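Local coordinates for putative exported protein (PDB 4RAA) that is of unknown function but folds as a six-bladed beta-propeller of the YWTD type and is probably exported from the cell, at residues 10-14 against 286-290; 109-113 against 123-127. One frame throughout, in Å; residues are numbered along the deposited sequence.

In the fold
The two contacts belong to different parts of one propeller ring and lie on opposite sides of the chain's centre, their own centres 41 Å apart and their nearest atoms about 31 Å apart, so neither touches the other. Contact 1 brings the N-terminal strand 10-13 against strand 287-292, across 272 residues of sequence, where the edges of two sheets meet. Contact 2 is local: 109-113 and 123-127 are the two arms of a beta hairpin, and strand 121-126 is the outermost of its sheet. A phosphate ion, probably from the crystallisation liquor, sits at contact 2 beside the second subunit; contact 1 touches no other chain of the assembly.

Contact 1: 10-14 against 286-290; sequences IISFK and DRTYN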
ATOM      1  N   ILE A  10      -4.718  10.376 -40.820  1.00 56.61           N
ATOM      2  CA  ILE A  10      -6.008   9.696 -40.790  1.00 55.00           C
ATOM      3  C   ILE A  10      -5.917   8.234 -41.235  1.00 52.04           C
ATOM      4  O   ILE A  10      -5.017   7.871 -41.990  1.00 51.51           O
ATOM      5  CB  ILE A  10      -7.054  10.476 -41.671  1.00 59.86           C
ATOM      6  CG1 ILE A  10      -8.517  10.179 -41.271  1.00 62.82           C
ATOM      7  CG2 ILE A  10      -6.843  10.256 -43.178  1.00 60.88           C
ATOM      8  CD1 ILE A  10      -8.941  10.735 -39.920  1.00 63.57           C
ATOM      9  N   ILE A  11      -6.835   7.414 -40.714  1.00 48.07           N
ATOM     10  CA  ILE A  11      -7.030   6.022 -41.122  1.00 44.36           C
ATOM     11  C   ILE A  11      -8.511   5.981 -41.505  1.00 44.20           C
ATOM     12  O   ILE A  11      -9.373   5.854 -40.638  1.00 43.65           O
ATOM     13  CB  ILE A  11      -6.665   5.032 -39.999  1.00 42.72           C
ATOM     14  CG1 ILE A  11      -5.164   5.122 -39.711  1.00 42.31           C
ATOM     15  CG2 ILE A  11      -7.039   3.593 -40.385  1.00 43.03           C
ATOM     16  CD1 ILE A  11      -4.683   4.266 -38.558  1.00 40.74           C
ATOM     17  N   SER A  12      -8.788   6.129 -42.799  1.00 44.75           N
ATOM     18  CA  SER A  12     -10.154   6.180 -43.318  1.00 44.66           C
ATOM     19  C   SER A  12     -10.650   4.788 -43.598  1.00 43.05           C
ATOM     20  O   SER A  12      -9.988   4.051 -44.313  1.00 42.45           O
ATOM     21  CB  SER A  12     -10.211   6.984 -44.619  1.00 46.81           C
ATOM     22  OG  SER A  12      -9.714   8.294 -44.424  1.00 48.98           O
ATOM     23  N   PHE A  13     -11.808   4.444 -43.037  1.00 42.40           N
ATOM     24  CA  PHE A  13     -12.468   3.163 -43.259  1.00 42.76           C
ATOM     25  C   PHE A  13     -13.704   3.386 -44.132  1.00 45.30           C
ATOM     26  O   PHE A  13     -14.587   4.147 -43.753  1.00 46.34           O
ATOM     27  CB  PHE A  13     -12.902   2.547 -41.935  1.00 41.23           C
ATOM     28  CG  PHE A  13     -11.767   2.111 -41.068  1.00 39.76           C
ATOM     29  CD1 PHE A  13     -11.098   0.922 -41.335  1.00 39.44           C
ATOM     30  CD2 PHE A  13     -11.368   2.869 -39.976  1.00 39.02           C
ATOM     31  CE1 PHE A  13     -10.037   0.501 -40.542  1.00 38.22           C
ATOM     32  CE2 PHE A  13     -10.316   2.446 -39.174  1.00 37.90           C
ATOM     33  CZ  PHE A  13      -9.647   1.264 -39.457  1.00 37.31           C
ATOM     34  N   LYS A  14     -13.766   2.734 -45.290  1.00 47.42           N
ATOM     35  CA  LYS A  14     -14.940   2.830 -46.175  1.00 50.99           C
ATOM     36  C   LYS A  14     -15.900   1.767 -45.637  1.00 50.19           C
ATOM     37  O   LYS A  14     -15.450   0.845 -44.950  1.00 47.56           O
ATOM     38  CB  LYS A  14     -14.556   2.639 -47.651  1.00 54.44           C
ATOM     39  CG  LYS A  14     -13.373   3.515 -48.068  1.00 57.70           C
ATOM     40  CD  LYS A  14     -13.150   3.622 -49.570  1.00 64.49           C
ATOM     41  CE  LYS A  14     -13.827   4.839 -50.198  1.00 70.15           C
ATOM     42  NZ  LYS A  14     -15.306   4.843 -50.061  1.00 73.83           N
ATOM     43  N   ASP A 286      -0.492   0.377 -45.844  1.00 45.87           N
ATOM     44  CA  ASP A 286      -1.336   1.564 -45.563  1.00 44.58           C
ATOM     45  C   ASP A 286      -2.745   1.371 -46.175  1.00 44.62           C
ATOM     46  O   ASP A 286      -3.290   2.269 -46.823  1.00 46.03           O
ATOM     47  CB  ASP A 286      -0.658   2.879 -46.019  1.00 44.75           C
ATOM     48  CG  ASP A 286      -1.433   4.130 -45.618  1.00 44.16           C
ATOM     49  OD1 ASP A 286      -1.970   4.193 -44.500  1.00 43.00           O
ATOM     50  OD2 ASP A 286      -1.513   5.059 -46.439  1.00 45.36           O
ATOM     51  N   ARG A 287      -3.335   0.200 -45.948  1.00 43.40           N
ATOM     52  CA  ARG A 287      -4.655  -0.121 -46.496  1.00 43.91           C
ATOM     53  C   ARG A 287      -5.644  -0.569 -45.437  1.00 41.58           C
ATOM     54  O   ARG A 287      -5.280  -1.340 -44.555  1.00 41.15           O
ATOM     55  CB  ARG A 287      -4.516  -1.189 -47.574  1.00 45.90           C
ATOM     56  CG  ARG A 287      -3.881  -0.646 -48.859  1.00 47.88           C
ATOM     57  CD  ARG A 287      -4.029  -1.574 -50.059  1.00 49.67           C
ATOM     58  NE  ARG A 287      -5.409  -2.058 -50.236  1.00 50.56           N
ATOM     59  CZ  ARG A 287      -5.860  -2.752 -51.282  1.00 52.10           C
ATOM     60  NH1 ARG A 287      -5.094  -3.000 -52.349  1.00 55.25           N
ATOM     61  NH2 ARG A 287      -7.125  -3.156 -51.284  1.00 51.36           N
ATOM     62  N   THR A 288      -6.886  -0.076 -45.540  1.00 40.56           N
ATOM     63  CA  THR A 288      -7.980  -0.440 -44.626  1.00 39.01           C
ATOM     64  C   THR A 288      -8.971  -1.393 -45.283  1.00 37.58           C
ATOM     65  O   THR A 288      -9.131  -1.363 -46.490  1.00 37.85           O
ATOM     66  CB  THR A 288      -8.777   0.783 -44.151  1.00 39.37           C
ATOM     67  OG1 THR A 288      -9.331   1.459 -45.286  1.00 40.50           O
ATOM     68  CG2 THR A 288      -7.885   1.722 -43.332  1.00 39.04           C
ATOM     69  N   TYR A 289      -9.609  -2.226 -44.461  1.00 36.04           N
ATOM     70  CA  TYR A 289     -10.626  -3.196 -44.892  1.00 36.17           C
ATOM     71  C   TYR A 289     -11.677  -3.262 -43.792  1.00 35.39           C
ATOM     72  O   TYR A 289     -11.330  -3.565 -42.657  1.00 34.55           O
ATOM     73  CB  TYR A 289     -10.030  -4.596 -45.088  1.00 36.22           C
ATOM     74  CG  TYR A 289      -8.842  -4.675 -46.013  1.00 36.94           C
ATOM     75  CD1 TYR A 289      -7.544  -4.477 -45.526  1.00 36.40           C
ATOM     76  CD2 TYR A 289      -9.000  -4.973 -47.372  1.00 38.23           C
ATOM     77  CE1 TYR A 289      -6.440  -4.559 -46.367  1.00 37.44           C
ATOM     78  CE2 TYR A 289      -7.899  -5.049 -48.230  1.00 39.14           C
ATOM     79  CZ  TYR A 289      -6.618  -4.845 -47.724  1.00 38.81           C
ATOM     80  OH  TYR A 289      -5.521  -4.907 -48.558  1.00 39.92           O
ATOM     81  N   ASN A 290     -12.943  -2.999 -44.128  1.00 35.98           N
ATOM     82  CA  ASN A 290     -14.041  -2.976 -43.157  1.00 35.55           C
ATOM     83  C   ASN A 290     -15.058  -4.072 -43.441  1.00 35.62           C
ATOM     84  O   ASN A 290     -15.469  -4.246 -44.582  1.00 36.66           O
ATOM     85  CB  ASN A 290     -14.730  -1.616 -43.211  1.00 36.42           C
ATOM     86  CG  ASN A 290     -15.626  -1.366 -42.015  1.00 36.15           C
ATOM     87  OD1 ASN A 290     -15.163  -1.341 -40.881  1.00 35.77           O
ATOM     88  ND2 ASN A 290     -16.902  -1.151 -42.262  1.00 37.04           N
TER
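Thr288 reaches across to the backbone of strand 10-13: its OG1 donates a hydrogen bond to Ser12 O at 2.8 Å. The hydroxyl meets that oxygen in the carbonyl plane, with a C=O...O angle of 151°. With chi1 at 59°, OG1 stands between the backbone N and the carbonyl carbon of Thr288, which leaves CG2 beside N, where it lies between Ile11 and Phe13. There the methyl is 3.6 Å from Ile11 CG2, and it also makes an off-centre CH-pi contact with Phe13, 4.2 Å from Thr288 CG2 to the ring centroid. Thr288 CB approaches the same ring obliquely, 3.7 Å from Phe13 CD1. One threonine thus offers its hydroxyl to a main-chain oxygen and its methyl to two hydrophobic side chains.

Further along, Asn290 CB comes up to Lys14 O, while the amide is held elsewhere, ND2 by Glu15 O and OD1 by Tyr270 OH. At their closest the axes of strands 10-13 and 287-290 are 6.9 Å apart, and they run 36° from parallel, so the side chains of strand 287-290, not paired backbones, make the junction. It joins edge strands of two different sheets, consistent with packing between neighbouring propeller blades. Strand 10-13 hydrogen-bonds instead to strand 213-222, running parallel to it, and Phe13 stacks on Phe222. Strand 287-292 edges a four-stranded antiparallel sheet, next to strand 275-282, from which Tyr281 touches both Ile11 and Thr288.

Contact 2: 109-113 against 123-127; sequences DKVLY and YERRL. With PO4 (phosphate ion), chain B.
Lys110 reaches across to Glu124 on the hairpin. Its CB lies 3.3 Å from Arg125 O, CD comes up to Glu124 OE1, CE passes the same oxygen, and NZ closes a salt bridge to it, 2.8 Å from Lys110 NZ to Glu124 OE1. The ammonium meets OE1 on the syn side, somewhat out of the carboxylate plane, and also bonds Glu85 O. In both residues CG stands between the backbone N and the carbonyl carbon and the chain is extended beyond it, the two crossing obliquely so that the lysine's outer half passes the carboxylate.

At the other end Tyr113 and Tyr123 form an offset stack, centroids 4.3 Å apart and planes only 6° from parallel. Tyr123 OH sits over the centre of the Tyr113 ring, while Tyr113 CB lies over the face of Tyr123. The second subunit's Tyr123 stacks on this Tyr123 in turn.

Arg125 points the edge of its guanidinium at the phosphate: NE bonds O3, and Arg125 NH2 bonds phosphate O4 at 2.7 Å, nearly straight (176°). Arg126 NH2 adds a weak bond to phosphate O2, and its NH1 forms a salt bridge with Asp167 of the second subunit. That subunit also offers Arg125 NE and Arg126 N to the ion, which therefore bridges the two copies.

Backbone bonds bind the strands in antiparallel register, among them Val111 N to Arg125 O at 2.7 Å. A G1 bulge at Asp109 and Lys110, facing Asp105, starts strand 110-115. This is a beta hairpin at the outer edge of a blade's antiparallel sheet, as in propeller folds, here with its outermost strand, 121-126, facing the dimer partner.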
ATOM      1  N   ASP A 109     -11.919  -2.230  -3.840  1.00 37.67           N
ATOM      2  CA  ASP A 109     -11.096  -1.002  -3.909  1.00 38.57           C
ATOM      3  C   ASP A 109      -9.652  -1.214  -3.475  1.00 36.68           C
ATOM      4  O   ASP A 109      -9.128  -0.493  -2.618  1.00 36.43           O
ATOM      5  CB  ASP A 109     -11.766   0.145  -3.130  1.00 40.75           C
ATOM      6  CG  ASP A 109     -13.018   0.647  -3.812  1.00 43.27           C
ATOM      7  OD1 ASP A 109     -12.872   1.280  -4.888  1.00 44.31           O
ATOM      8  OD2 ASP A 109     -14.127   0.432  -3.267  1.00 43.16           O
ATOM      9  N   LYS A 110      -9.034  -2.237  -4.069  1.00 35.08           N
ATOM     10  CA  LYS A 110      -7.637  -2.578  -3.797  1.00 34.46           C
ATOM     11  C   LYS A 110      -6.875  -3.111  -5.014  1.00 32.89           C
ATOM     12  O   LYS A 110      -7.467  -3.518  -6.009  1.00 32.21           O
ATOM     13  CB  LYS A 110      -7.541  -3.560  -2.625  1.00 34.75           C
ATOM     14  CG  LYS A 110      -8.364  -4.831  -2.772  1.00 35.02           C
ATOM     15  CD  LYS A 110      -7.952  -5.853  -1.715  1.00 35.56           C
ATOM     16  CE  LYS A 110      -8.774  -7.130  -1.816  1.00 35.19           C
ATOM     17  NZ  LYS A 110      -8.299  -8.232  -0.927  1.00 35.55           N
ATOM     18  N   VAL A 111      -5.554  -3.068  -4.893  1.00 32.68           N
ATOM     19  CA  VAL A 111      -4.593  -3.539  -5.884  1.00 32.74           C
ATOM     20  C   VAL A 111      -3.873  -4.693  -5.206  1.00 33.20           C
ATOM     21  O   VAL A 111      -3.383  -4.517  -4.091  1.00 35.61           O
ATOM     22  CB  VAL A 111      -3.526  -2.454  -6.199  1.00 33.23           C
ATOM     23  CG1 VAL A 111      -2.596  -2.912  -7.315  1.00 33.10           C
ATOM     24  CG2 VAL A 111      -4.188  -1.145  -6.592  1.00 33.53           C
ATOM     25  N   LEU A 112      -3.781  -5.847  -5.861  1.00 32.56           N
ATOM     26  CA  LEU A 112      -3.087  -7.012  -5.283  1.00 32.61           C
ATOM     27  C   LEU A 112      -1.857  -7.317  -6.118  1.00 32.62           C
ATOM     28  O   LEU A 112      -1.961  -7.438  -7.344  1.00 32.14           O
ATOM     29  CB  LEU A 112      -4.002  -8.231  -5.184  1.00 32.39           C
ATOM     30  CG  LEU A 112      -5.311  -7.959  -4.420  1.00 32.33           C
ATOM     31  CD1 LEU A 112      -6.454  -7.612  -5.373  1.00 31.49           C
ATOM     32  CD2 LEU A 112      -5.707  -9.147  -3.564  1.00 33.05           C
ATOM     33  N   TYR A 113      -0.706  -7.423  -5.442  1.00 32.64           N
ATOM     34  CA  TYR A 113       0.583  -7.694  -6.063  1.00 32.36           C
ATOM     35  C   TYR A 113       0.962  -9.148  -5.806  1.00 32.51           C
ATOM     36  O   TYR A 113       0.975  -9.592  -4.665  1.00 32.78           O
ATOM     37  CB  TYR A 113       1.663  -6.754  -5.508  1.00 33.28           C
ATOM     38  CG  TYR A 113       1.397  -5.296  -5.827  1.00 32.58           C
ATOM     39  CD1 TYR A 113       0.452  -4.556  -5.098  1.00 32.31           C
ATOM     40  CD2 TYR A 113       2.076  -4.653  -6.868  1.00 32.17           C
ATOM     41  CE1 TYR A 113       0.200  -3.219  -5.404  1.00 32.00           C
ATOM     42  CE2 TYR A 113       1.828  -3.321  -7.189  1.00 31.59           C
ATOM     43  CZ  TYR A 113       0.890  -2.605  -6.457  1.00 31.47           C
ATOM     44  OH  TYR A 113       0.635  -1.292  -6.757  1.00 30.75           O
ATOM     45  N   TYR A 123       1.853  -8.517  -1.585  1.00 38.40           N
ATOM     46  CA  TYR A 123       1.175  -7.511  -0.740  1.00 38.09           C
ATOM     47  C   TYR A 123       0.004  -6.858  -1.450  1.00 36.58           C
ATOM     48  O   TYR A 123      -0.117  -6.987  -2.666  1.00 36.98           O
ATOM     49  CB  TYR A 123       2.145  -6.404  -0.309  1.00 39.11           C
ATOM     50  CG  TYR A 123       2.679  -5.523  -1.428  1.00 38.99           C
ATOM     51  CD1 TYR A 123       3.726  -5.952  -2.250  1.00 39.22           C
ATOM     52  CD2 TYR A 123       2.152  -4.240  -1.646  1.00 38.97           C
ATOM     53  CE1 TYR A 123       4.226  -5.138  -3.264  1.00 39.61           C
ATOM     54  CE2 TYR A 123       2.640  -3.416  -2.653  1.00 38.74           C
ATOM     55  CZ  TYR A 123       3.676  -3.860  -3.459  1.00 39.72           C
ATOM     56  OH  TYR A 123       4.146  -3.025  -4.452  1.00 40.40           O
ATOM     57  N   GLU A 124      -0.847  -6.161  -0.693  1.00 35.50           N
ATOM     58  CA  GLU A 124      -2.008  -5.449  -1.263  1.00 33.81           C
ATOM     59  C   GLU A 124      -2.107  -4.033  -0.723  1.00 33.50           C
ATOM     60  O   GLU A 124      -1.820  -3.791   0.449  1.00 33.87           O
ATOM     61  CB  GLU A 124      -3.336  -6.201  -1.025  1.00 33.33           C
ATOM     62  CG  GLU A 124      -3.793  -6.326   0.436  1.00 34.08           C
ATOM     63  CD  GLU A 124      -5.091  -7.105   0.626  1.00 34.07           C
ATOM     64  OE1 GLU A 124      -5.670  -7.627  -0.350  1.00 32.90           O
ATOM     65  OE2 GLU A 124      -5.536  -7.210   1.787  1.00 35.22           O
ATOM     66  N   ARG A 125      -2.538  -3.121  -1.591  1.00 32.92           N
ATOM     67  CA  ARG A 125      -2.740  -1.706  -1.263  1.00 33.50           C
ATOM     68  C   ARG A 125      -4.116  -1.274  -1.726  1.00 33.37           C
ATOM     69  O   ARG A 125      -4.718  -1.943  -2.560  1.00 33.69           O
ATOM     70  CB  ARG A 125      -1.727  -0.846  -1.996  1.00 33.09           C
ATOM     71  CG  ARG A 125      -0.289  -1.147  -1.666  1.00 33.65           C
ATOM     72  CD  ARG A 125       0.618  -0.190  -2.425  1.00 33.82           C
ATOM     73  NE  ARG A 125       0.373   1.207  -2.068  1.00 33.58           N
ATOM     74  CZ  ARG A 125       0.789   2.267  -2.752  1.00 33.57           C
ATOM     75  NH1 ARG A 125       1.488   2.140  -3.883  1.00 33.37           N
ATOM     76  NH2 ARG A 125       0.479   3.486  -2.314  1.00 34.41           N
ATOM     77  N   ARG A 126      -4.591  -0.140  -1.219  1.00 33.85           N
ATOM     78  CA  ARG A 126      -5.882   0.401  -1.645  1.00 33.74           C
ATOM     79  C   ARG A 126      -5.699   1.207  -2.913  1.00 33.84           C
ATOM     80  O   ARG A 126      -4.647   1.828  -3.115  1.00 33.90           O
ATOM     81  CB  ARG A 126      -6.498   1.305  -0.588  1.00 34.05           C
ATOM     82  CG  ARG A 126      -6.853   0.569   0.675  1.00 34.35           C
ATOM     83  CD  ARG A 126      -7.365   1.514   1.735  1.00 35.38           C
ATOM     84  NE  ARG A 126      -6.373   2.509   2.142  1.00 35.64           N
ATOM     85  CZ  ARG A 126      -6.577   3.449   3.065  1.00 36.68           C
ATOM     86  NH1 ARG A 126      -7.743   3.540   3.715  1.00 37.04           N
ATOM     87  NH2 ARG A 126      -5.593   4.309   3.353  1.00 37.69           N
ATOM     88  N   LEU A 127      -6.734   1.194  -3.758  1.00 33.72           N
ATOM     89  CA  LEU A 127      -6.749   1.998  -4.961  1.00 33.39           C
ATOM     90  C   LEU A 127      -6.731   3.436  -4.499  1.00 34.73           C
ATOM     91  O   LEU A 127      -7.434   3.771  -3.550  1.00 35.02           O
ATOM     92  CB  LEU A 127      -8.022   1.805  -5.784  1.00 33.28           C
ATOM     93  CG  LEU A 127      -8.345   0.486  -6.479  1.00 32.28           C
ATOM     94  CD1 LEU A 127      -9.716   0.622  -7.122  1.00 32.47           C
ATOM     95  CD2 LEU A 127      -7.300   0.095  -7.521  1.00 31.86           C
TER
HETATM   96  P   PO4 B 400      -2.216   2.948   0.282  0.50 37.86           P
HETATM   97  O1  PO4 B 400      -3.303   3.060  -0.763  0.50 36.71           O
HETATM   98  O2  PO4 B 400      -2.748   3.370   1.638  0.50 32.85           O
HETATM   99  O3  PO4 B 400      -1.725   1.523   0.376  0.50 33.15           O
HETATM  100  O4  PO4 B 400      -1.066   3.828  -0.148  0.50 32.53           O